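Local atomic coordinates of type III effector HopA1 (Pseudomonas syringae pv. tomato str. DC3000, PDB entry 4RSX), a protein that is a type III effector, probably delivered into plant cells by the type III secretion system to act on the host. Residues K175-S180 / S197-L202. Numbering follows the deposited sequence.
Sequences KLKQMS and SLSKGL
Lys177 reaches from helix 166-180 to the hairpin turn at the edge of the antiparallel sheet, its ammonium group ending against Ser199 and Lys200. The backbones stay well apart, Lys177 CA lying 9.4 Å from Leu202 CA, and the gap is spanned by a lysine chain extended beyond CG. Lys177 NZ donates two hydrogen bonds: one to Lys200 O at 2.6 Å, the other to Ser199 OG at 2.8 Å. The first arrives in the carbonyl plane on a lone pair, with a C=O...N angle of 137°. Ser199 OG sits between its own backbone N and carbonyl carbon (chi1 59°), a setting that presents the hydroxyl to NZ of Lys177. Lys177 CE packs against the branch of Leu202, 4.0 Å from Leu202 CG, while Leu202 also touches Ile116 of the neighbouring strand. The acceptors belong to a type II turn from Ser199 to Leu202, closed by Leu202 N to Ser199 O at 2.8 Å; Gly201 takes the positive phi (79°) at its third position. Leu198 and Ser199 both face Leu202, a classic beta bulge that shares Ser199 and Leu202 with the turn. Phe187 adds a cation-pi contact to Lys177, and its carbonyl oxygen accepts a bond from Lys200 NZ. With two neutral oxygens and an aromatic ring as partners of Lys177, the link between helix and hairpin probably rests largely on ion-dipole and cation-pi attraction; no carboxylate takes part across the two segments.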
loop_
_atom_site.group_PDB
_atom_site.type_symbol
_atom_site.label_atom_id
_atom_site.label_comp_id
_atom_site.label_asym_id
_atom_site.label_seq_id
_atom_site.Cartn_x
_atom_site.Cartn_y
_atom_site.Cartn_z
ATOM N N LYS A 175 12.182 9.373 8.014
ATOM C CA LYS A 175 13.213 8.469 8.498
ATOM C C LYS A 175 13.640 7.470 7.413
ATOM O O LYS A 175 14.834 7.277 7.165
ATOM C CB LYS A 175 12.717 7.738 9.754
ATOM C CG LYS A 175 13.674 6.683 10.310
ATOM C CD LYS A 175 14.891 7.310 10.965
ATOM C CE LYS A 175 16.159 6.613 10.505
ATOM N NZ LYS A 175 17.290 7.582 10.364
ATOM N N LEU A 176 12.661 6.844 6.764
ATOM C CA LEU A 176 12.943 5.892 5.692
ATOM C C LEU A 176 13.786 6.543 4.591
ATOM O O LEU A 176 14.787 5.974 4.149
ATOM C CB LEU A 176 11.632 5.317 5.133
ATOM C CG LEU A 176 11.618 4.354 3.945
ATOM C CD1 LEU A 176 12.414 3.085 4.233
ATOM C CD2 LEU A 176 10.184 3.987 3.611
ATOM N N LYS A 177 13.408 7.749 4.178
ATOM C CA LYS A 177 14.131 8.442 3.122
ATOM C C LYS A 177 15.572 8.767 3.507
ATOM O O LYS A 177 16.486 8.542 2.713
ATOM C CB LYS A 177 13.388 9.717 2.686
ATOM C CG LYS A 177 12.288 9.474 1.650
ATOM C CD LYS A 177 11.733 10.778 1.061
ATOM C CE LYS A 177 10.868 10.469 -0.149
ATOM N NZ LYS A 177 10.043 11.617 -0.653
ATOM N N GLN A 178 15.782 9.289 4.715
ATOM C CA GLN A 178 17.130 9.694 5.119
ATOM C C GLN A 178 18.077 8.513 5.384
ATOM O O GLN A 178 19.291 8.647 5.234
ATOM C CB GLN A 178 17.103 10.682 6.297
ATOM C CG GLN A 178 16.323 10.218 7.518
ATOM C CD GLN A 178 16.400 11.206 8.679
ATOM O OE1 GLN A 178 17.486 11.476 9.202
ATOM N NE2 GLN A 178 15.245 11.745 9.091
ATOM N N MET A 179 17.516 7.355 5.732
ATOM C CA MET A 179 18.306 6.167 6.065
ATOM C C MET A 179 18.508 5.189 4.891
ATOM O O MET A 179 19.404 4.345 4.942
ATOM C CB MET A 179 17.627 5.400 7.197
ATOM C CG MET A 179 16.786 4.237 6.679
ATOM S SD MET A 179 15.415 3.770 7.739
ATOM C CE MET A 179 16.203 2.635 8.886
ATOM N N SER A 180 17.670 5.278 3.857
ATOM C CA SER A 180 17.641 4.242 2.823
ATOM C C SER A 180 18.851 4.299 1.893
ATOM O O SER A 180 19.222 3.289 1.287
ATOM C CB SER A 180 16.358 4.324 1.995
ATOM O OG SER A 180 16.346 5.483 1.175
ATOM N N SER A 197 -0.663 12.426 -0.155
ATOM C CA SER A 197 0.750 12.512 -0.497
ATOM C C SER A 197 1.544 13.188 0.619
ATOM O O SER A 197 1.252 14.325 0.982
ATOM C CB SER A 197 0.900 13.293 -1.809
ATOM O OG SER A 197 2.263 13.505 -2.139
ATOM N N LEU A 198 2.552 12.500 1.154
ATOM C CA LEU A 198 3.390 13.068 2.214
ATOM C C LEU A 198 4.667 13.712 1.661
ATOM O O LEU A 198 5.186 14.677 2.230
ATOM C CB LEU A 198 3.758 12.004 3.245
ATOM C CG LEU A 198 2.587 11.299 3.926
ATOM C CD1 LEU A 198 3.072 10.381 5.057
ATOM C CD2 LEU A 198 1.561 12.311 4.456
ATOM N N SER A 199 5.174 13.139 0.572
ATOM C CA SER A 199 6.278 13.696 -0.208
ATOM C C SER A 199 6.411 12.768 -1.388
ATOM O O SER A 199 5.730 11.749 -1.435
ATOM C CB SER A 199 7.593 13.755 0.579
ATOM O OG SER A 199 7.993 12.475 1.020
ATOM N N LYS A 200 7.269 13.122 -2.338
ATOM C CA LYS A 200 7.470 12.308 -3.536
ATOM C C LYS A 200 7.662 10.826 -3.182
ATOM O O LYS A 200 8.530 10.480 -2.375
ATOM C CB LYS A 200 8.682 12.828 -4.316
ATOM C CG LYS A 200 8.877 12.211 -5.703
ATOM C CD LYS A 200 10.222 12.672 -6.281
ATOM C CE LYS A 200 10.089 13.169 -7.719
ATOM N NZ LYS A 200 10.289 12.128 -8.769
ATOM N N GLY A 201 6.823 9.968 -3.756
ATOM C CA GLY A 201 6.938 8.539 -3.537
ATOM C C GLY A 201 6.376 8.030 -2.216
ATOM O O GLY A 201 6.449 6.823 -1.937
ATOM N N LEU A 202 5.825 8.925 -1.397
ATOM C CA LEU A 202 5.273 8.519 -0.092
ATOM C C LEU A 202 3.810 8.925 0.037
ATOM O O LEU A 202 3.491 10.129 0.129
ATOM C CB LEU A 202 6.062 9.123 1.079
ATOM C CG LEU A 202 7.524 8.728 1.274
ATOM C CD1 LEU A 202 8.051 9.280 2.587
ATOM C CD2 LEU A 202 7.669 7.211 1.241
#